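Local coordinates for protein alternansucrase (Leuconostoc mesenteroides, PDB 6HVG) that belongs to glycoside hydrolase family 70, combining a circularly permuted TIM-barrel domain, a bound calcium ion and repeats of the choline-binding type in one large chain, at residues A[1114-1119]-A[1205-1210]; A[1214-1219]-A[1234-1239]. All blocks are in the same frame, centred on the assembly; numbering follows the deposited sequence.

How the contacts relate
Contact 1 (1114-1119 with 1205-1210) and contact 2 (1214-1219 with 1234-1239) follow each other along the chain, their centres about 17 Å apart, both within the family 70 range. The consecutive helices 1203-1207 and 1212-1218 supply one segment to each. The contacts also touch directly: CA of Gly1209, in the turn of contact 1, packs 3.6 Å from CG of Lys1239 in contact 2. Helix 587-601 is their common neighbour: Glu592 bonds to both segments of contact 1, and Leu594 and His598 pack against contact 2. Neither contact contributes a ligand to the calcium site of Glu575, Asp581, Asn625 and Asp1159.

Contact 1: A[1114-1119]-A[1205-1210]; sequences DRYDLG and AKYGGE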
loop_
_atom_site.group_PDB
_atom_site.type_symbol
_atom_site.label_atom_id
_atom_site.label_comp_id
_atom_site.label_asym_id
_atom_site.label_seq_id
_atom_site.Cartn_x
_atom_site.Cartn_y
_atom_site.Cartn_z
ATOM N N ASP A 1114 1.699 17.540 -16.177
ATOM C CA ASP A 1114 1.002 18.084 -17.342
ATOM C C ASP A 1114 0.449 16.947 -18.191
ATOM O O ASP A 1114 1.199 16.137 -18.744
ATOM C CB ASP A 1114 1.983 18.913 -18.159
ATOM C CG ASP A 1114 1.309 19.800 -19.189
ATOM O OD1 ASP A 1114 0.126 19.572 -19.522
ATOM O OD2 ASP A 1114 1.955 20.756 -19.641
ATOM N N ARG A 1115 -0.872 16.865 -18.287
ATOM C CA ARG A 1115 -1.496 15.732 -18.989
ATOM C C ARG A 1115 -1.286 15.794 -20.504
ATOM O O ARG A 1115 -1.377 14.765 -21.179
ATOM C CB ARG A 1115 -2.982 15.677 -18.712
ATOM C CG ARG A 1115 -3.326 15.752 -17.244
ATOM C CD ARG A 1115 -4.724 15.280 -16.945
ATOM N NE ARG A 1115 -5.687 16.024 -17.710
ATOM C CZ ARG A 1115 -6.954 15.670 -17.819
ATOM N NH1 ARG A 1115 -7.413 14.596 -17.187
ATOM N NH2 ARG A 1115 -7.766 16.408 -18.559
ATOM N N TYR A 1116 -1.027 16.984 -21.044
ATOM C CA TYR A 1116 -0.935 17.162 -22.473
ATOM C C TYR A 1116 0.499 17.239 -23.005
ATOM O O TYR A 1116 0.693 17.265 -24.226
ATOM C CB TYR A 1116 -1.682 18.416 -22.876
ATOM C CG TYR A 1116 -3.174 18.317 -22.728
ATOM C CD1 TYR A 1116 -3.778 18.553 -21.511
ATOM C CD2 TYR A 1116 -3.982 18.040 -23.824
ATOM C CE1 TYR A 1116 -5.150 18.483 -21.367
ATOM C CE2 TYR A 1116 -5.356 17.975 -23.699
ATOM C CZ TYR A 1116 -5.934 18.198 -22.462
ATOM O OH TYR A 1116 -7.299 18.118 -22.340
ATOM N N ASP A 1117 1.494 17.297 -22.118
ATOM C CA ASP A 1117 2.901 17.306 -22.526
ATOM C C ASP A 1117 3.379 15.870 -22.696
ATOM O O ASP A 1117 3.642 15.165 -21.714
ATOM C CB ASP A 1117 3.745 18.015 -21.476
ATOM C CG ASP A 1117 5.173 18.246 -21.911
ATOM O OD1 ASP A 1117 5.610 17.633 -22.884
ATOM O OD2 ASP A 1117 5.885 19.032 -21.256
ATOM N N LEU A 1118 3.509 15.437 -23.952
ATOM C CA LEU A 1118 3.966 14.081 -24.279
ATOM C C LEU A 1118 5.423 14.046 -24.811
ATOM O O LEU A 1118 5.842 13.080 -25.455
ATOM C CB LEU A 1118 3.006 13.459 -25.286
ATOM C CG LEU A 1118 1.675 12.953 -24.674
ATOM C CD1 LEU A 1118 0.672 14.073 -24.454
ATOM C CD2 LEU A 1118 1.045 11.862 -25.527
ATOM N N GLY A 1119 6.191 15.085 -24.496
ATOM C CA GLY A 1119 7.603 15.136 -24.841
ATOM C C GLY A 1119 8.009 16.342 -25.679
ATOM O O GLY A 1119 9.020 16.290 -26.372
ATOM N N ALA A 1205 -2.835 24.338 -20.143
ATOM C CA ALA A 1205 -3.389 25.658 -20.433
ATOM C C ALA A 1205 -3.571 25.866 -21.924
ATOM O O ALA A 1205 -4.563 26.442 -22.352
ATOM C CB ALA A 1205 -2.505 26.742 -19.840
ATOM N N LYS A 1206 -2.615 25.400 -22.722
ATOM C CA LYS A 1206 -2.724 25.516 -24.177
ATOM C C LYS A 1206 -3.914 24.731 -24.712
ATOM O O LYS A 1206 -4.796 25.296 -25.334
ATOM C CB LYS A 1206 -1.450 25.029 -24.867
ATOM C CG LYS A 1206 -1.383 25.444 -26.321
ATOM C CD LYS A 1206 -0.232 24.760 -27.028
ATOM C CE LYS A 1206 -0.155 25.168 -28.486
ATOM N NZ LYS A 1206 1.193 24.811 -28.990
ATOM N N TYR A 1207 -3.942 23.431 -24.425
ATOM C CA TYR A 1207 -4.904 22.511 -25.024
ATOM C C TYR A 1207 -6.180 22.225 -24.201
ATOM O O TYR A 1207 -7.107 21.614 -24.703
ATOM C CB TYR A 1207 -4.210 21.175 -25.366
ATOM C CG TYR A 1207 -3.203 21.248 -26.500
ATOM C CD1 TYR A 1207 -3.551 21.776 -27.741
ATOM C CD2 TYR A 1207 -1.914 20.776 -26.338
ATOM C CE1 TYR A 1207 -2.630 21.845 -28.776
ATOM C CE2 TYR A 1207 -0.992 20.828 -27.373
ATOM C CZ TYR A 1207 -1.353 21.363 -28.585
ATOM O OH TYR A 1207 -0.442 21.396 -29.605
ATOM N N GLY A 1208 -6.233 22.649 -22.947
ATOM C CA GLY A 1208 -7.407 22.391 -22.099
ATOM C C GLY A 1208 -8.689 22.908 -22.723
ATOM O O GLY A 1208 -8.738 24.026 -23.172
ATOM N N GLY A 1209 -9.713 22.062 -22.779
ATOM C CA GLY A 1209 -11.023 22.408 -23.345
ATOM C C GLY A 1209 -11.140 22.888 -24.795
ATOM O O GLY A 1209 -12.240 23.178 -25.263
ATOM N N GLU A 1210 -10.031 22.950 -25.525
ATOM C CA GLU A 1210 -10.006 23.557 -26.866
ATOM C C GLU A 1210 -10.814 22.831 -27.941
ATOM O O GLU A 1210 -11.261 23.449 -28.888
ATOM C CB GLU A 1210 -8.550 23.691 -27.346
ATOM C CG GLU A 1210 -7.729 24.738 -26.592
ATOM C CD GLU A 1210 -8.122 26.164 -26.919
ATOM O OE1 GLU A 1210 -8.116 26.530 -28.113
ATOM O OE2 GLU A 1210 -8.445 26.907 -25.974
#
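Tyr1116 and Tyr1207 meet ring against beta carbon, without stacking. Tyr1207 has CB of Tyr1116 at its ring edge, near the ring plane, while CD of its own neighbour Lys1206 lies over one face, 3.9 Å above the plane and displaced toward the rim. The ring of Tyr1116 is approached obliquely by CB of Tyr1207 and by CA of Gly1208. The closest touch is Tyr1116 CD2 to Tyr1207 CB at 3.5 Å, and it is returned more loosely by Tyr1207 CD2, 4.2 Å from Tyr1116 CB, so each ring leans on the root of the other. Both side chains take the same first torsion, chi1 -69°, with CG anti to the carbonyl carbon, and the two side chains cross at a slant. Farther along, Tyr1116 OH reaches within 4.3 Å of Gly1208 CA, just where the chain leaves the helix and enters a type II turn from Tyr1207 to Glu1210; Gly1209 takes the positive phi of that turn.

No hydrogen bond joins the two segments. Within 1114-1119, two Asx turns shape the loop: Asp1114 OD1 accepts from Tyr1116 N at 3.2 Å, met from above the carboxylate plane, and Asp1117 OD1 accepts from Gly1119 N at 3.1 Å.

Glu592 of helix 587-601 ties both sides together, its OE2 bonded to Tyr1116 OH and Arg1115 NH2, its OE1 to Gly1209 N. Asp1114 OD2 also accepts from the backbone N-H of Tyr1203 in helix 1203-1207, and the Tyr1207 side chain packs on Ile606 and Thr607 of helix 603-608.

Contact 2: A[1214-1219]-A[1234-1239]; sequences KLREEY and IDASTK
Arg1216 brings its guanidinium up to Ala1236 without a single hydrogen bond to the loop, which is the odd feature of this contact. From helix 1212-1218 it sends NH2 to the backbone and methyl of Ala1236, 3.6 Å from its C and 3.7 Å from its CB. The receiving loop, 1234-1239, is folded round an Asx turn at Asp1235-Ser1237, within the family 70 domain. Ala1236 C lies obliquely to the guanidinium plane, whereas Ser1237 N is at its edge, 3.8 Å from NH2. Arg1216 gets there with CG anti to its own N (chi1 -164°) and a chain bent at its next two torsions.

The charge of Arg1216 is answered from its own helix: NH1 forms a salt bridge with Asp1213 OD1. Lys1239 NZ, across the contact, bridges to the same oxygen. The two cations, with Arg1216 NH2 and Lys1239 NZ 4.9 Å apart, are thus gathered round one carboxylate, which links the helix to Lys1239 of the loop. The Lys1239 side chain also folds back so that NZ donates to Ala1236 O at 2.9 Å, on the same residue that Arg1216 touches. Phe1223 of helix 1220-1224 packs on both Arg1216 and Ala1236, and Ile1234 is buried against Leu594 of helix 587-601 and Ile633 of helix 629-642.

Asp1235 OD1 lies 5.8 Å from Arg1216 NH2, too far for a salt bridge, though the opposite charges may still favour the approach. That oxygen is gripped twice by Ser1237: the backbone N-H arrives on the anti side at 2.8 Å, 34° out of the carboxylate plane, while Ser1237 OG donates to the syn lone pair of Asp1235 OD1 at 2.6 Å.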
loop_
_atom_site.group_PDB
_atom_site.type_symbol
_atom_site.label_atom_id
_atom_site.label_comp_id
_atom_site.label_asym_id
_atom_site.label_seq_id
_atom_site.Cartn_x
_atom_site.Cartn_y
_atom_site.Cartn_z
ATOM N N LYS A 1214 -15.829 22.439 -31.082
ATOM C CA LYS A 1214 -15.916 21.733 -32.366
ATOM C C LYS A 1214 -16.697 20.422 -32.229
ATOM O O LYS A 1214 -17.473 20.065 -33.109
ATOM C CB LYS A 1214 -14.513 21.432 -32.909
ATOM C CG LYS A 1214 -14.473 20.904 -34.340
ATOM C CD LYS A 1214 -14.718 22.029 -35.344
ATOM C CE LYS A 1214 -15.595 21.610 -36.522
ATOM N NZ LYS A 1214 -16.312 22.761 -37.137
ATOM N N LEU A 1215 -16.468 19.708 -31.126
ATOM C CA LEU A 1215 -17.147 18.445 -30.849
ATOM C C LEU A 1215 -18.642 18.604 -30.552
ATOM O O LEU A 1215 -19.428 17.742 -30.937
ATOM C CB LEU A 1215 -16.467 17.700 -29.698
ATOM C CG LEU A 1215 -15.148 16.989 -30.000
ATOM C CD1 LEU A 1215 -14.522 16.480 -28.715
ATOM C CD2 LEU A 1215 -15.318 15.819 -30.949
ATOM N N ARG A 1216 -19.033 19.678 -29.865
ATOM C CA ARG A 1216 -20.452 19.919 -29.533
ATOM C C ARG A 1216 -21.244 20.282 -30.786
ATOM O O ARG A 1216 -22.360 19.814 -30.983
ATOM C CB ARG A 1216 -20.598 21.039 -28.498
ATOM C CG ARG A 1216 -21.967 21.081 -27.825
ATOM C CD ARG A 1216 -22.433 22.486 -27.461
ATOM N NE ARG A 1216 -22.008 22.885 -26.118
ATOM C CZ ARG A 1216 -20.959 23.655 -25.833
ATOM N NH1 ARG A 1216 -20.182 24.142 -26.802
ATOM N NH2 ARG A 1216 -20.689 23.941 -24.555
ATOM N N GLU A 1217 -20.645 21.108 -31.636
ATOM C CA GLU A 1217 -21.212 21.439 -32.937
ATOM C C GLU A 1217 -21.432 20.173 -33.785
ATOM O O GLU A 1217 -22.499 20.002 -34.355
ATOM C CB GLU A 1217 -20.288 22.421 -33.672
ATOM C CG GLU A 1217 -20.882 23.045 -34.929
ATOM C CD GLU A 1217 -19.955 24.057 -35.590
ATOM O OE1 GLU A 1217 -18.902 24.380 -35.009
ATOM O OE2 GLU A 1217 -20.286 24.543 -36.696
ATOM N N GLU A 1218 -20.434 19.289 -33.852
ATOM C CA GLU A 1218 -20.514 18.091 -34.702
ATOM C C GLU A 1218 -21.321 16.930 -34.131
ATOM O O GLU A 1218 -21.933 16.188 -34.893
ATOM C CB GLU A 1218 -19.127 17.567 -35.042
ATOM C CG GLU A 1218 -18.380 18.401 -36.065
ATOM C CD GLU A 1218 -17.016 17.811 -36.370
ATOM O OE1 GLU A 1218 -16.926 16.577 -36.494
ATOM O OE2 GLU A 1218 -16.031 18.569 -36.484
ATOM N N TYR A 1219 -21.293 16.739 -32.816
ATOM C CA TYR A 1219 -21.968 15.584 -32.196
ATOM C C TYR A 1219 -22.733 16.020 -30.956
ATOM O O TYR A 1219 -22.373 15.634 -29.850
ATOM C CB TYR A 1219 -20.957 14.476 -31.818
ATOM C CG TYR A 1219 -20.031 14.058 -32.934
ATOM C CD1 TYR A 1219 -18.779 14.641 -33.077
ATOM C CD2 TYR A 1219 -20.407 13.091 -33.850
ATOM C CE1 TYR A 1219 -17.924 14.268 -34.110
ATOM C CE2 TYR A 1219 -19.561 12.711 -34.891
ATOM C CZ TYR A 1219 -18.324 13.304 -35.009
ATOM O OH TYR A 1219 -17.479 12.948 -36.015
ATOM N N ILE A 1234 -22.528 15.960 -19.397
ATOM C CA ILE A 1234 -21.247 16.642 -19.276
ATOM C C ILE A 1234 -21.413 18.114 -19.640
ATOM O O ILE A 1234 -22.310 18.494 -20.423
ATOM C CB ILE A 1234 -20.134 16.003 -20.142
ATOM C CG1 ILE A 1234 -20.457 16.096 -21.631
ATOM C CG2 ILE A 1234 -19.908 14.541 -19.753
ATOM C CD1 ILE A 1234 -19.275 15.754 -22.512
ATOM N N ASP A 1235 -20.552 18.936 -19.053
ATOM C CA ASP A 1235 -20.677 20.370 -19.152
ATOM C C ASP A 1235 -19.412 20.952 -19.767
ATOM O O ASP A 1235 -18.403 21.102 -19.094
ATOM C CB ASP A 1235 -20.962 20.951 -17.753
ATOM C CG ASP A 1235 -21.175 22.452 -17.756
ATOM O OD1 ASP A 1235 -21.156 23.076 -18.848
ATOM O OD2 ASP A 1235 -21.343 23.009 -16.642
ATOM N N ALA A 1236 -19.480 21.267 -21.055
ATOM C CA ALA A 1236 -18.400 21.968 -21.744
ATOM C C ALA A 1236 -18.538 23.500 -21.688
ATOM O O ALA A 1236 -17.762 24.217 -22.333
ATOM C CB ALA A 1236 -18.315 21.495 -23.196
ATOM N N SER A 1237 -19.509 24.009 -20.926
ATOM C CA SER A 1237 -19.710 25.462 -20.815
ATOM C C SER A 1237 -18.568 26.137 -20.025
ATOM O O SER A 1237 -18.391 27.352 -20.086
ATOM C CB SER A 1237 -21.067 25.774 -20.180
ATOM O OG SER A 1237 -21.012 25.648 -18.769
ATOM N N THR A 1238 -17.798 25.336 -19.289
ATOM C CA THR A 1238 -16.630 25.805 -18.548
ATOM C C THR A 1238 -15.409 24.963 -18.951
ATOM O O THR A 1238 -15.471 23.731 -18.978
ATOM C CB THR A 1238 -16.904 25.668 -17.042
ATOM O OG1 THR A 1238 -18.209 26.201 -16.753
ATOM C CG2 THR A 1238 -15.871 26.391 -16.224
ATOM N N LYS A 1239 -14.306 25.627 -19.275
ATOM C CA LYS A 1239 -13.094 24.943 -19.725
ATOM C C LYS A 1239 -12.048 24.938 -18.609
ATOM O O LYS A 1239 -11.956 25.906 -17.868
ATOM C CB LYS A 1239 -12.507 25.629 -20.966
ATOM C CG LYS A 1239 -13.096 25.180 -22.285
ATOM C CD LYS A 1239 -14.222 26.071 -22.752
ATOM C CE LYS A 1239 -14.846 25.542 -24.032
ATOM N NZ LYS A 1239 -16.270 25.956 -24.115
#